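Local structure of ABC transporter substrate binding protein (Ribose) (Agrobacterium vitis S4, 4WT7) at residues I35-A40 against A56-L61; L48-A53 against V93-T98; L117-G122 against R280-N285. The protein probably serves as the periplasmic solute-binding component of a sugar ABC transporter, and holds a molecule of the sugar alcohol D-allitol in this structure. One frame throughout, in Å; residues are numbered along the deposited sequence.

Interaction 1. Residues I35-A40 against A56-L61; sequences IGISTA and AEVKRL
Val58 meets Ile35 and Ile37 with its two methyl groups, and these three buried side chains make up the whole of the contact between strand and helix. The branch CG2 of Val58 does most of the work: it lies 4.0 Å from CB of Ile35, and the same methyl comes within 4.0 Å of CD1 of Ile37. Its twin, CG1, sits 4.1 Å from CG1 of Ile35. With CG1 of Val58 anti to the backbone N (chi1 165°), CG2 is placed beside that nitrogen, where it can bridge residues two apart on the strand. Ile35 approaches at a slant across the valine, whereas Ile37 and Val58 run past each other in opposite directions, the isoleucine reaching over with the end of its longer branch. All the separations are those of relaxed van der Waals packing, and no hydrogen bond crosses the contact.

The pairing illustrates how a beta-alpha-beta unit packs its helix on the strand before it: strand 34-39 leads into helix 45-60, which returns over the parallel sheet before strand 64-69 begins, and Pro65 of that next strand touches both Val58 and Ile37. Ile283 of helix 275-290 also packs on Val58. Next to Val58 in the helix, Glu57 is gripped side-on by Arg60, one turn further on, with NE of Arg60 2.9 Å from OE1 of Glu57 and NH2 of Arg60 2.8 Å from OE2 of Glu57. Both carboxylate oxygens lie in the guanidinium plane and are met on their syn sides, although the arginine nitrogens stand about 32° out of the carboxylate plane. Gln284 NE2 gives Glu57 OE2 a further hydrogen bond.

Interaction 2. Residues L48-A53 against V93-T98; sequences LQAYNA and VQLLGT. With X9X (D-allitol), chain C.
Next to the D-allitol pocket, Leu95 at the end of strand 91-95 packs against Ala50 and Tyr51 of helix 45-60. Its methyl CD2 lies 3.7 Å from CB of Ala50 and equally close to the backbone N of Tyr51, while CD1 of Leu95 stays 4.0 Å from the same alanine methyl. The leucine fork thus straddles a single small side chain. Leu95 carries CG anti to its own nitrogen (chi1 168°), which directs CG, and with it the two methyls, to the helix. Tyr51 adds its CB at the flank, and its side chain also touches Ile37 and Thr39 of the neighbouring strand.

In this parallel alpha/beta domain, as in periplasmic binding proteins generally, ligand-binding residues follow the C-terminal ends of the strands, and the next residue shows it. Leu96 presents its two methyls to the sugar alcohol, CD1 standing 3.4 Å from the hydroxyl oxygen OAE of D-allitol and CD2 3.9 Å from its carbon CAH. The backbone of Leu96 is held by Gln94, whose NE2 bonds to the carbonyl O of Leu96 at 2.9 Å, nearly straight at 170°, with the donor 38° out of the carbonyl plane. Gln94 OE1, the other end of that amide, is hydrogen-bonded to Ser38 OG.

Interaction 3. Residues L117-G122 against R280-N285; sequences LTIDVG and RQAIQN. With X9X (D-allitol), chain C.
Leu117 and Asn285 cross at about a right angle, the leucine methyl CD2 coming to rest 3.8 Å from CB of Asn285. That methyl also lies 3.8 Å from the carbonyl O of Ala282, so a single branch of Leu117 sits against one helical turn. The amide of Asn285 is engaged elsewhere, since its ND2 is hydrogen-bonded to Asn128 OD1, and it is the aliphatic root of the side chain that meets the leucine. Ile119 is turned differently. Its CB leaves the strand at the flank of the helix, but CG1, anti to the carbonyl carbon (chi1 -60°), carries the longer branch back, and CD1 of Ile119 reaches to 3.6 Å from CB of Ala282. CG1 of Ile119 is nearly as close to the same methyl, at 3.7 Å, so the branch lies alongside it.

Within the alpha/beta domain, helix 275-290 covers the parallel sheet; the axes of 280-285 and 117-119 run antiparallel (171°), 8.8 Å apart at their closest. Ile119 also touches Leu95 of the adjacent strand.

Beyond the strand the chain turns into the ligand pocket. Thr118 OG1 donates to the carbonyl O of Val121 at 2.8 Å, lying in the plane of that carbonyl, where a lone pair points, and so bracing the turn that bears Asp120. The hydroxyl OAB of D-allitol is modelled as donating to OD2 of Asp120 at 2.4 Å, a length too short to be taken at face value, while Thr131 OG1 is hydrogen-bonded to the other carboxylate oxygen, OD1.

All three interactions are buried, apolar contacts of helices with strands of one parallel sheet, none crossed by a hydrogen bond. Interactions 1 and 2 share helix 45-60, which spans neighbouring strands 34-39 and 91-95; interaction 3 brings helix 275-290 onto the next strand, 116-119. The two helices also meet each other, through Glu57 and Ile283. Polar chemistry instead marks the margins. Near interaction 1, the most distant of the three from the chain's centre, it is an ionic pair joined by Gln284; at interactions 2 and 3 the strand ends open into the pocket, where Leu96 supplies apolar contact to D-allitol and Asp120 a carboxylate oxygen, probably as acceptor, the two side chains packing together.

Interaction 1. Residues I35-A40 against A56-L61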
ATOM      1  N   ILE A  35     -19.416   3.724 -13.956  1.00 10.70           N
ATOM      2  CA  ILE A  35     -18.551   3.007 -13.021  1.00 10.09           C
ATOM      3  C   ILE A  35     -18.289   3.825 -11.750  1.00  9.66           C
ATOM      4  O   ILE A  35     -17.739   4.932 -11.829  1.00  9.49           O
ATOM      5  CB  ILE A  35     -17.175   2.650 -13.682  1.00  9.77           C
ATOM      6  CG1 ILE A  35     -17.378   1.907 -15.003  1.00 10.44           C
ATOM      7  CG2 ILE A  35     -16.318   1.835 -12.719  1.00  9.30           C
ATOM      8  CD1 ILE A  35     -18.418   0.811 -14.970  1.00 11.07           C
ATOM      9  N   GLY A  36     -18.708   3.291 -10.601  1.00  9.73           N
ATOM     10  CA  GLY A  36     -18.465   3.909  -9.310  1.00  9.54           C
ATOM     11  C   GLY A  36     -17.002   3.699  -8.947  1.00  8.87           C
ATOM     12  O   GLY A  36     -16.521   2.571  -8.980  1.00  8.73           O
ATOM     13  N   ILE A  37     -16.288   4.769  -8.601  1.00  9.24           N
ATOM     14  CA  ILE A  37     -14.894   4.613  -8.181  1.00  8.75           C
ATOM     15  C   ILE A  37     -14.702   5.224  -6.819  1.00  8.84           C
ATOM     16  O   ILE A  37     -14.754   6.434  -6.688  1.00  9.60           O
ATOM     17  CB  ILE A  37     -13.937   5.321  -9.168  1.00  8.59           C
ATOM     18  CG1 ILE A  37     -14.039   4.692 -10.554  1.00 10.72           C
ATOM     19  CG2 ILE A  37     -12.464   5.254  -8.689  1.00  8.25           C
ATOM     20  CD1 ILE A  37     -13.394   5.529 -11.582  1.00 11.86           C
ATOM     21  N   SER A  38     -14.481   4.390  -5.813  1.00  8.20           N
ATOM     22  CA  SER A  38     -14.417   4.819  -4.406  1.00  8.53           C
ATOM     23  C   SER A  38     -13.054   4.520  -3.802  1.00  8.22           C
ATOM     24  O   SER A  38     -12.610   3.379  -3.830  1.00  8.04           O
ATOM     25  CB  SER A  38     -15.487   4.093  -3.572  1.00  9.14           C
ATOM     26  OG  SER A  38     -15.373   4.356  -2.170  1.00  9.65           O
ATOM     27  N   THR A  39     -12.389   5.548  -3.251  1.00  8.36           N
ATOM     28  CA  THR A  39     -11.088   5.360  -2.604  1.00  8.23           C
ATOM     29  C   THR A  39     -11.168   5.784  -1.137  1.00  8.90           C
ATOM     30  O   THR A  39     -11.890   6.717  -0.812  1.00  9.48           O
ATOM     31  CB  THR A  39      -9.976   6.151  -3.321  1.00  8.02           C
ATOM     32  OG1 THR A  39      -8.716   5.859  -2.722  1.00  8.00           O
ATOM     33  CG2 THR A  39     -10.188   7.629  -3.268  1.00  8.54           C
ATOM     34  N   ALA A  40     -10.440   5.092  -0.254  1.00  9.01           N
ATOM     35  CA  ALA A  40     -10.362   5.516   1.138  1.00  9.82           C
ATOM     36  C   ALA A  40      -9.748   6.939   1.233  1.00 10.14           C
ATOM     37  O   ALA A  40     -10.143   7.729   2.080  1.00 11.04           O
ATOM     38  CB  ALA A  40      -9.550   4.541   1.952  1.00  9.97           C
ATOM     39  N   ALA A  56      -9.133   7.999 -15.232  1.00 12.59           N
ATOM     40  CA  ALA A  56      -8.614   8.162 -16.581  1.00 13.09           C
ATOM     41  C   ALA A  56      -9.048   7.000 -17.451  1.00 11.33           C
ATOM     42  O   ALA A  56      -9.529   7.203 -18.560  1.00 14.36           O
ATOM     43  CB  ALA A  56      -7.084   8.260 -16.556  1.00 13.27           C
ATOM     44  N   GLU A  57      -8.865   5.782 -16.955  1.00 10.99           N
ATOM     45  CA  GLU A  57      -9.109   4.593 -17.761  1.00 10.29           C
ATOM     46  C   GLU A  57     -10.599   4.422 -18.056  1.00 11.57           C
ATOM     47  O   GLU A  57     -10.977   3.991 -19.141  1.00 12.28           O
ATOM     48  CB  GLU A  57      -8.544   3.349 -17.083  1.00 10.44           C
ATOM     49  CG  GLU A  57      -8.560   2.095 -17.956  1.00 13.14           C
ATOM     50  CD  GLU A  57      -7.707   2.192 -19.232  1.00 12.01           C
ATOM     51  OE1 GLU A  57      -7.186   3.282 -19.566  1.00 11.90           O
ATOM     52  OE2 GLU A  57      -7.581   1.157 -19.910  1.00 11.45           O
ATOM     53  N   VAL A  58     -11.456   4.738 -17.102  1.00  9.65           N
ATOM     54  CA  VAL A  58     -12.872   4.588 -17.367  1.00  9.80           C
ATOM     55  C   VAL A  58     -13.234   5.548 -18.485  1.00 10.06           C
ATOM     56  O   VAL A  58     -13.959   5.187 -19.423  1.00 10.21           O
ATOM     57  CB  VAL A  58     -13.760   4.860 -16.131  1.00  9.78           C
ATOM     58  CG1 VAL A  58     -15.208   5.044 -16.550  1.00 10.00           C
ATOM     59  CG2 VAL A  58     -13.651   3.743 -15.139  1.00  9.56           C
ATOM     60  N   LYS A  59     -12.738   6.773 -18.387  1.00 12.70           N
ATOM     61  CA  LYS A  59     -12.952   7.758 -19.460  1.00 14.98           C
ATOM     62  C   LYS A  59     -12.398   7.271 -20.802  1.00 16.85           C
ATOM     63  O   LYS A  59     -13.051   7.418 -21.842  1.00 14.05           O
ATOM     64  CB  LYS A  59     -12.341   9.123 -19.124  1.00 13.25           C
ATOM     65  CG  LYS A  59     -13.034   9.903 -18.027  1.00 12.62           C
ATOM     66  CD  LYS A  59     -12.193  11.130 -17.588  1.00 14.86           C
ATOM     67  CE  LYS A  59     -12.802  11.879 -16.389  1.00 20.49           C
ATOM     68  NZ  LYS A  59     -12.053  13.143 -16.012  1.00 21.20           N
ATOM     69  N   ARG A  60     -11.209   6.672 -20.790  1.00 15.94           N
ATOM     70  CA  ARG A  60     -10.574   6.297 -22.049  1.00 12.99           C
ATOM     71  C   ARG A  60     -11.374   5.193 -22.737  1.00 15.52           C
ATOM     72  O   ARG A  60     -11.433   5.120 -23.973  1.00 14.03           O
ATOM     73  CB  ARG A  60      -9.129   5.852 -21.836  1.00 13.47           C
ATOM     74  CG  ARG A  60      -8.363   5.675 -23.152  1.00 15.46           C
ATOM     75  CD  ARG A  60      -7.011   5.014 -22.950  1.00 14.82           C
ATOM     76  NE  ARG A  60      -7.186   3.662 -22.484  1.00 13.28           N
ATOM     77  CZ  ARG A  60      -7.384   2.602 -23.254  1.00 13.02           C
ATOM     78  NH1 ARG A  60      -7.448   2.719 -24.564  1.00 16.89           N
ATOM     79  NH2 ARG A  60      -7.554   1.410 -22.693  1.00 15.48           N
ATOM     80  N   LEU A  61     -12.016   4.347 -21.943  1.00 10.25           N
ATOM     81  CA  LEU A  61     -12.845   3.297 -22.502  1.00 10.32           C
ATOM     82  C   LEU A  61     -14.254   3.761 -22.822  1.00 10.57           C
ATOM     83  O   LEU A  61     -15.102   2.953 -23.181  1.00 10.65           O
ATOM     84  CB  LEU A  61     -12.906   2.092 -21.560  1.00 10.08           C
ATOM     85  CG  LEU A  61     -11.542   1.432 -21.378  1.00  9.87           C
ATOM     86  CD1 LEU A  61     -11.498   0.423 -20.252  1.00  9.64           C
ATOM     87  CD2 LEU A  61     -11.115   0.768 -22.659  1.00  9.97           C
TER

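Interaction 2. Residues L48-A53 against V93-T98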
ATOM      1  N   LEU A  48      -3.280   8.376  -4.671  1.00  9.62           N
ATOM      2  CA  LEU A  48      -3.583   9.342  -5.714  1.00  9.32           C
ATOM      3  C   LEU A  48      -3.394   8.727  -7.108  1.00  9.23           C
ATOM      4  O   LEU A  48      -4.252   8.838  -7.960  1.00  9.26           O
ATOM      5  CB  LEU A  48      -2.682  10.590  -5.574  1.00  9.50           C
ATOM      6  CG  LEU A  48      -3.012  11.698  -6.566  1.00  9.67           C
ATOM      7  CD1 LEU A  48      -4.469  12.042  -6.519  1.00 11.23           C
ATOM      8  CD2 LEU A  48      -2.161  12.951  -6.320  1.00 11.90           C
ATOM      9  N   GLN A  49      -2.269   8.062  -7.314  1.00 10.61           N
ATOM     10  CA  GLN A  49      -1.970   7.417  -8.605  1.00 10.52           C
ATOM     11  C   GLN A  49      -3.011   6.366  -9.068  1.00 10.41           C
ATOM     12  O   GLN A  49      -3.469   6.357 -10.209  1.00 10.44           O
ATOM     13  CB  GLN A  49      -0.625   6.738  -8.491  1.00 11.70           C
ATOM     14  CG  GLN A  49       0.539   7.694  -8.369  1.00 14.07           C
ATOM     15  CD  GLN A  49       0.891   8.292  -9.712  1.00 15.95           C
ATOM     16  OE1 GLN A  49       1.209   7.571 -10.680  1.00 15.98           O
ATOM     17  NE2 GLN A  49       0.770   9.599  -9.801  1.00 15.96           N
ATOM     18  N   ALA A  50      -3.349   5.467  -8.163  1.00  8.82           N
ATOM     19  CA  ALA A  50      -4.320   4.409  -8.419  1.00  9.05           C
ATOM     20  C   ALA A  50      -5.726   4.983  -8.682  1.00  8.82           C
ATOM     21  O   ALA A  50      -6.430   4.559  -9.570  1.00  8.83           O
ATOM     22  CB  ALA A  50      -4.345   3.447  -7.180  1.00  8.61           C
ATOM     23  N   TYR A  51      -6.134   5.934  -7.863  1.00  8.93           N
ATOM     24  CA  TYR A  51      -7.394   6.628  -8.039  1.00  9.06           C
ATOM     25  C   TYR A  51      -7.452   7.351  -9.374  1.00  9.19           C
ATOM     26  O   TYR A  51      -8.346   7.081 -10.182  1.00  9.23           O
ATOM     27  CB  TYR A  51      -7.617   7.578  -6.861  1.00  9.18           C
ATOM     28  CG  TYR A  51      -8.956   8.319  -6.789  1.00  9.34           C
ATOM     29  CD1 TYR A  51     -10.157   7.633  -6.598  1.00  9.30           C
ATOM     30  CD2 TYR A  51      -8.997   9.711  -6.855  1.00  9.55           C
ATOM     31  CE1 TYR A  51     -11.358   8.305  -6.500  1.00  9.47           C
ATOM     32  CE2 TYR A  51     -10.185  10.401  -6.763  1.00  9.73           C
ATOM     33  CZ  TYR A  51     -11.368   9.687  -6.574  1.00  9.68           C
ATOM     34  OH  TYR A  51     -12.554  10.359  -6.461  1.00  9.87           O
ATOM     35  N   ASN A  52      -6.510   8.252  -9.649  1.00 12.90           N
ATOM     36  CA  ASN A  52      -6.535   8.966 -10.935  1.00 13.40           C
ATOM     37  C   ASN A  52      -6.517   8.064 -12.190  1.00 13.10           C
ATOM     38  O   ASN A  52      -7.217   8.327 -13.183  1.00 12.88           O
ATOM     39  CB  ASN A  52      -5.397  10.000 -10.999  1.00 11.59           C
ATOM     40  CG  ASN A  52      -5.690  11.206 -10.132  1.00 13.45           C
ATOM     41  OD1 ASN A  52      -6.812  11.379  -9.681  1.00 11.54           O
ATOM     42  ND2 ASN A  52      -4.682  12.046  -9.898  1.00 14.36           N
ATOM     43  N   ALA A  53      -5.730   7.000 -12.137  1.00 12.36           N
ATOM     44  CA  ALA A  53      -5.579   6.123 -13.285  1.00 11.97           C
ATOM     45  C   ALA A  53      -6.855   5.343 -13.541  1.00 13.00           C
ATOM     46  O   ALA A  53      -7.109   4.936 -14.664  1.00 13.43           O
ATOM     47  CB  ALA A  53      -4.421   5.162 -13.065  1.00 12.64           C
ATOM     48  N   VAL A  93     -15.724   0.025  -7.934  1.00  8.84           N
ATOM     49  CA  VAL A  93     -14.363  -0.408  -7.605  1.00  8.68           C
ATOM     50  C   VAL A  93     -13.950   0.311  -6.338  1.00  8.77           C
ATOM     51  O   VAL A  93     -14.023   1.544  -6.261  1.00 10.35           O
ATOM     52  CB  VAL A  93     -13.283  -0.076  -8.708  1.00 10.64           C
ATOM     53  CG1 VAL A  93     -12.001  -0.850  -8.422  1.00  9.50           C
ATOM     54  CG2 VAL A  93     -13.776  -0.406 -10.080  1.00  9.90           C
ATOM     55  N   GLN A  94     -13.516  -0.449  -5.350  1.00  8.54           N
ATOM     56  CA  GLN A  94     -13.100   0.127  -4.076  1.00  8.54           C
ATOM     57  C   GLN A  94     -11.606   0.007  -3.899  1.00  8.45           C
ATOM     58  O   GLN A  94     -11.026  -1.077  -3.986  1.00  8.33           O
ATOM     59  CB  GLN A  94     -13.831  -0.554  -2.910  1.00  8.50           C
ATOM     60  CG  GLN A  94     -13.307  -0.187  -1.533  1.00  8.50           C
ATOM     61  CD  GLN A  94     -13.455   1.289  -1.269  1.00  8.65           C
ATOM     62  OE1 GLN A  94     -14.445   1.914  -1.683  1.00  8.78           O
ATOM     63  NE2 GLN A  94     -12.492   1.863  -0.567  1.00  8.67           N
ATOM     64  N   LEU A  95     -10.994   1.142  -3.633  1.00  8.52           N
ATOM     65  CA  LEU A  95      -9.549   1.230  -3.481  1.00  8.48           C
ATOM     66  C   LEU A  95      -9.169   1.431  -1.998  1.00  8.49           C
ATOM     67  O   LEU A  95      -9.463   2.467  -1.396  1.00  8.62           O
ATOM     68  CB  LEU A  95      -8.999   2.381  -4.344  1.00  8.58           C
ATOM     69  CG  LEU A  95      -7.552   2.805  -4.101  1.00  8.58           C
ATOM     70  CD1 LEU A  95      -6.592   1.680  -4.426  1.00  8.45           C
ATOM     71  CD2 LEU A  95      -7.220   4.031  -4.919  1.00  8.71           C
ATOM     72  N   LEU A  96      -8.487   0.433  -1.446  1.00  8.39           N
ATOM     73  CA  LEU A  96      -7.964   0.483  -0.091  1.00  8.41           C
ATOM     74  C   LEU A  96      -9.085   0.609   0.930  1.00  8.47           C
ATOM     75  O   LEU A  96     -10.282   0.459   0.617  1.00  8.47           O
ATOM     76  CB  LEU A  96      -6.892   1.590   0.047  1.00  8.51           C
ATOM     77  CG  LEU A  96      -5.559   1.203  -0.612  1.00  8.45           C
ATOM     78  CD1 LEU A  96      -4.565   2.385  -0.844  1.00  8.56           C
ATOM     79  CD2 LEU A  96      -4.915   0.095   0.190  1.00  8.38           C
ATOM     80  N   GLY A  97      -8.690   0.847   2.163  1.00 10.69           N
ATOM     81  CA  GLY A  97      -9.629   0.886   3.249  1.00  9.03           C
ATOM     82  C   GLY A  97      -9.427  -0.321   4.136  1.00 12.42           C
ATOM     83  O   GLY A  97      -8.865  -1.360   3.709  1.00 12.14           O
ATOM     84  N   THR A  98      -9.882  -0.181   5.383  1.00  8.60           N
ATOM     85  CA  THR A  98      -9.833  -1.246   6.341  1.00  8.56           C
ATOM     86  C   THR A  98     -10.954  -2.229   6.030  1.00  8.57           C
ATOM     87  O   THR A  98     -12.113  -1.818   5.984  1.00  8.93           O
ATOM     88  CB  THR A  98     -10.103  -0.708   7.743  1.00  9.33           C
ATOM     89  OG1 THR A  98      -9.114   0.272   8.069  1.00 11.61           O
ATOM     90  CG2 THR A  98     -10.058  -1.826   8.722  1.00  8.68           C
TER
HETATM   91  OAA X9X C 401      -3.168   1.536   3.749  1.00 12.22           O
HETATM   92  CAG X9X C 401      -2.007   2.285   3.711  1.00  5.73           C
HETATM   93  CAI X9X C 401      -1.064   2.079   2.572  1.00  5.41           C
HETATM   94  OAC X9X C 401      -0.395   0.844   2.657  1.00  9.79           O
HETATM   95  CAK X9X C 401      -1.740   2.322   1.254  1.00  1.73           C
HETATM   96  OAE X9X C 401      -2.317   3.567   1.360  1.00 10.31           O
HETATM   97  CAL X9X C 401      -0.732   2.414   0.107  1.00 12.27           C
HETATM   98  OAF X9X C 401       0.226   3.384   0.353  1.00  9.48           O
HETATM   99  CAJ X9X C 401      -0.097   1.118  -0.355  1.00  8.59           C
HETATM  100  OAD X9X C 401       0.976   0.709   0.420  1.00 10.55           O
HETATM  101  CAH X9X C 401      -1.049  -0.039  -0.576  1.00  7.04           C
HETATM  102  OAB X9X C 401      -0.652  -0.969  -1.561  1.00 10.03           O

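Interaction 3. Residues L117-G122 against R280-N285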
ATOM      1  N   LEU A 117     -15.416  -4.805  -7.733  1.00  8.46           N
ATOM      2  CA  LEU A 117     -13.998  -5.128  -7.805  1.00  8.35           C
ATOM      3  C   LEU A 117     -13.223  -4.276  -6.812  1.00  8.30           C
ATOM      4  O   LEU A 117     -13.703  -3.249  -6.349  1.00  8.37           O
ATOM      5  CB  LEU A 117     -13.431  -4.890  -9.218  1.00  8.56           C
ATOM      6  CG  LEU A 117     -13.857  -5.927 -10.260  1.00  8.46           C
ATOM      7  CD1 LEU A 117     -15.352  -5.719 -10.643  1.00  8.61           C
ATOM      8  CD2 LEU A 117     -12.944  -5.887 -11.488  1.00  8.49           C
ATOM      9  N   THR A 118     -12.019  -4.700  -6.467  1.00  8.19           N
ATOM     10  CA  THR A 118     -11.220  -3.910  -5.546  1.00  8.17           C
ATOM     11  C   THR A 118      -9.766  -3.725  -5.989  1.00  8.14           C
ATOM     12  O   THR A 118      -9.264  -4.411  -6.870  1.00  8.58           O
ATOM     13  CB  THR A 118     -11.226  -4.538  -4.150  1.00  8.10           C
ATOM     14  OG1 THR A 118     -10.822  -5.901  -4.258  1.00  8.02           O
ATOM     15  CG2 THR A 118     -12.609  -4.485  -3.506  1.00  8.15           C
ATOM     16  N   ILE A 119      -9.112  -2.771  -5.348  1.00  8.16           N
ATOM     17  CA  ILE A 119      -7.658  -2.636  -5.363  1.00  8.13           C
ATOM     18  C   ILE A 119      -7.177  -2.658  -3.911  1.00  8.11           C
ATOM     19  O   ILE A 119      -7.623  -1.860  -3.083  1.00  8.17           O
ATOM     20  CB  ILE A 119      -7.217  -1.351  -6.085  1.00  8.22           C
ATOM     21  CG1 ILE A 119      -7.728  -1.393  -7.530  1.00  8.27           C
ATOM     22  CG2 ILE A 119      -5.678  -1.187  -6.017  1.00  8.21           C
ATOM     23  CD1 ILE A 119      -7.755  -0.085  -8.214  1.00  8.39           C
ATOM     24  N   ASP A 120      -6.291  -3.597  -3.620  1.00  8.04           N
ATOM     25  CA  ASP A 120      -5.757  -3.788  -2.279  1.00  8.04           C
ATOM     26  C   ASP A 120      -6.849  -4.037  -1.242  1.00  8.04           C
ATOM     27  O   ASP A 120      -6.810  -3.485  -0.145  1.00  8.09           O
ATOM     28  CB  ASP A 120      -4.902  -2.589  -1.851  1.00  8.12           C
ATOM     29  CG  ASP A 120      -3.534  -2.618  -2.437  1.00  8.40           C
ATOM     30  OD1 ASP A 120      -3.129  -3.675  -2.956  1.00  8.06           O
ATOM     31  OD2 ASP A 120      -2.847  -1.566  -2.344  1.00  8.49           O
ATOM     32  N   VAL A 121      -7.853  -4.854  -1.591  1.00  7.99           N
ATOM     33  CA  VAL A 121      -8.844  -5.259  -0.594  1.00  7.99           C
ATOM     34  C   VAL A 121      -9.223  -6.723  -0.842  1.00  7.92           C
ATOM     35  O   VAL A 121      -9.865  -7.027  -1.845  1.00  7.92           O
ATOM     36  CB  VAL A 121     -10.154  -4.427  -0.646  1.00  8.06           C
ATOM     37  CG1 VAL A 121     -11.103  -4.905   0.480  1.00  8.06           C
ATOM     38  CG2 VAL A 121      -9.912  -2.894  -0.541  1.00  8.15           C
ATOM     39  N   GLY A 122      -8.840  -7.616   0.070  1.00  8.65           N
ATOM     40  CA  GLY A 122      -9.077  -9.037  -0.101  1.00  8.43           C
ATOM     41  C   GLY A 122     -10.427  -9.420   0.468  1.00  9.25           C
ATOM     42  O   GLY A 122     -10.549 -10.089   1.489  1.00  9.60           O
ATOM     43  N   ARG A 280      -5.405   0.943 -13.684  1.00 13.14           N
ATOM     44  CA  ARG A 280      -5.806   0.567 -15.047  1.00 12.30           C
ATOM     45  C   ARG A 280      -6.232  -0.876 -15.139  1.00 12.56           C
ATOM     46  O   ARG A 280      -7.220  -1.199 -15.783  1.00 13.94           O
ATOM     47  CB  ARG A 280      -4.685   0.856 -16.061  1.00 14.33           C
ATOM     48  CG  ARG A 280      -4.664   2.297 -16.489  1.00 19.30           C
ATOM     49  CD  ARG A 280      -3.698   2.530 -17.659  1.00 18.61           C
ATOM     50  NE  ARG A 280      -2.314   2.280 -17.277  1.00 17.84           N
ATOM     51  CZ  ARG A 280      -1.542   3.128 -16.587  1.00 20.54           C
ATOM     52  NH1 ARG A 280      -2.012   4.301 -16.174  1.00 19.69           N
ATOM     53  NH2 ARG A 280      -0.284   2.790 -16.303  1.00 19.46           N
ATOM     54  N   GLN A 281      -5.512  -1.753 -14.467  1.00 15.02           N
ATOM     55  CA  GLN A 281      -5.912  -3.142 -14.462  1.00 14.28           C
ATOM     56  C   GLN A 281      -7.318  -3.325 -13.925  1.00 13.18           C
ATOM     57  O   GLN A 281      -8.140  -4.057 -14.515  1.00 14.41           O
ATOM     58  CB  GLN A 281      -4.966  -3.971 -13.626  1.00 15.04           C
ATOM     59  CG  GLN A 281      -5.049  -5.418 -14.025  1.00 17.31           C
ATOM     60  CD  GLN A 281      -4.281  -6.300 -13.093  1.00 19.48           C
ATOM     61  OE1 GLN A 281      -3.342  -6.985 -13.512  1.00 19.03           O
ATOM     62  NE2 GLN A 281      -4.680  -6.314 -11.814  1.00 19.39           N
ATOM     63  N   ALA A 282      -7.603  -2.668 -12.802  1.00  8.87           N
ATOM     64  CA  ALA A 282      -8.928  -2.812 -12.193  1.00  8.92           C
ATOM     65  C   ALA A 282     -10.006  -2.485 -13.242  1.00  9.22           C
ATOM     66  O   ALA A 282     -10.932  -3.258 -13.435  1.00  9.26           O
ATOM     67  CB  ALA A 282      -9.079  -1.919 -10.965  1.00  8.98           C
ATOM     68  N   ILE A 283      -9.856  -1.346 -13.924  1.00 11.28           N
ATOM     69  CA  ILE A 283     -10.840  -0.924 -14.915  1.00 12.28           C
ATOM     70  C   ILE A 283     -10.855  -1.830 -16.162  1.00  9.91           C
ATOM     71  O   ILE A 283     -11.926  -2.130 -16.722  1.00 10.64           O
ATOM     72  CB  ILE A 283     -10.645   0.535 -15.325  1.00 11.52           C
ATOM     73  CG1 ILE A 283     -10.623   1.434 -14.092  1.00 13.38           C
ATOM     74  CG2 ILE A 283     -11.783   0.969 -16.187  1.00 11.19           C
ATOM     75  CD1 ILE A 283     -11.772   1.154 -13.103  1.00 11.54           C
ATOM     76  N   GLN A 284      -9.684  -2.265 -16.601  1.00 13.01           N
ATOM     77  CA  GLN A 284      -9.612  -3.272 -17.644  1.00 13.86           C
ATOM     78  C   GLN A 284     -10.467  -4.459 -17.209  1.00 14.35           C
ATOM     79  O   GLN A 284     -11.256  -4.982 -18.000  1.00 12.94           O
ATOM     80  CB  GLN A 284      -8.164  -3.732 -17.919  1.00 12.43           C
ATOM     81  CG  GLN A 284      -7.321  -2.764 -18.793  1.00 12.96           C
ATOM     82  CD  GLN A 284      -7.712  -2.783 -20.288  1.00 16.33           C
ATOM     83  OE1 GLN A 284      -7.632  -3.822 -20.955  1.00 16.48           O
ATOM     84  NE2 GLN A 284      -8.130  -1.630 -20.810  1.00 15.05           N
ATOM     85  N   ASN A 285     -10.317  -4.875 -15.943  1.00 13.99           N
ATOM     86  CA  ASN A 285     -11.021  -6.055 -15.475  1.00 12.96           C
ATOM     87  C   ASN A 285     -12.529  -5.813 -15.343  1.00 14.45           C
ATOM     88  O   ASN A 285     -13.329  -6.726 -15.554  1.00 13.60           O
ATOM     89  CB  ASN A 285     -10.391  -6.621 -14.190  1.00 12.61           C
ATOM     90  CG  ASN A 285      -9.093  -7.358 -14.471  1.00 14.62           C
ATOM     91  OD1 ASN A 285      -8.696  -7.517 -15.627  1.00 13.53           O
ATOM     92  ND2 ASN A 285      -8.418  -7.801 -13.426  1.00 14.65           N
TER
HETATM   93  OAA X9X C 401      -3.168   1.536   3.749  1.00 12.22           O
HETATM   94  CAG X9X C 401      -2.007   2.285   3.711  1.00  5.73           C
HETATM   95  CAI X9X C 401      -1.064   2.079   2.572  1.00  5.41           C
HETATM   96  OAC X9X C 401      -0.395   0.844   2.657  1.00  9.79           O
HETATM   97  CAK X9X C 401      -1.740   2.322   1.254  1.00  1.73           C
HETATM   98  OAE X9X C 401      -2.317   3.567   1.360  1.00 10.31           O
HETATM   99  CAL X9X C 401      -0.732   2.414   0.107  1.00 12.27           C
HETATM  100  OAF X9X C 401       0.226   3.384   0.353  1.00  9.48           O
HETATM  101  CAJ X9X C 401      -0.097   1.118  -0.355  1.00  8.59           C
HETATM  102  OAD X9X C 401       0.976   0.709   0.420  1.00 10.55           O
HETATM  103  CAH X9X C 401      -1.049  -0.039  -0.576  1.00  7.04           C
HETATM  104  OAB X9X C 401      -0.652  -0.969  -1.561  1.00 10.03           O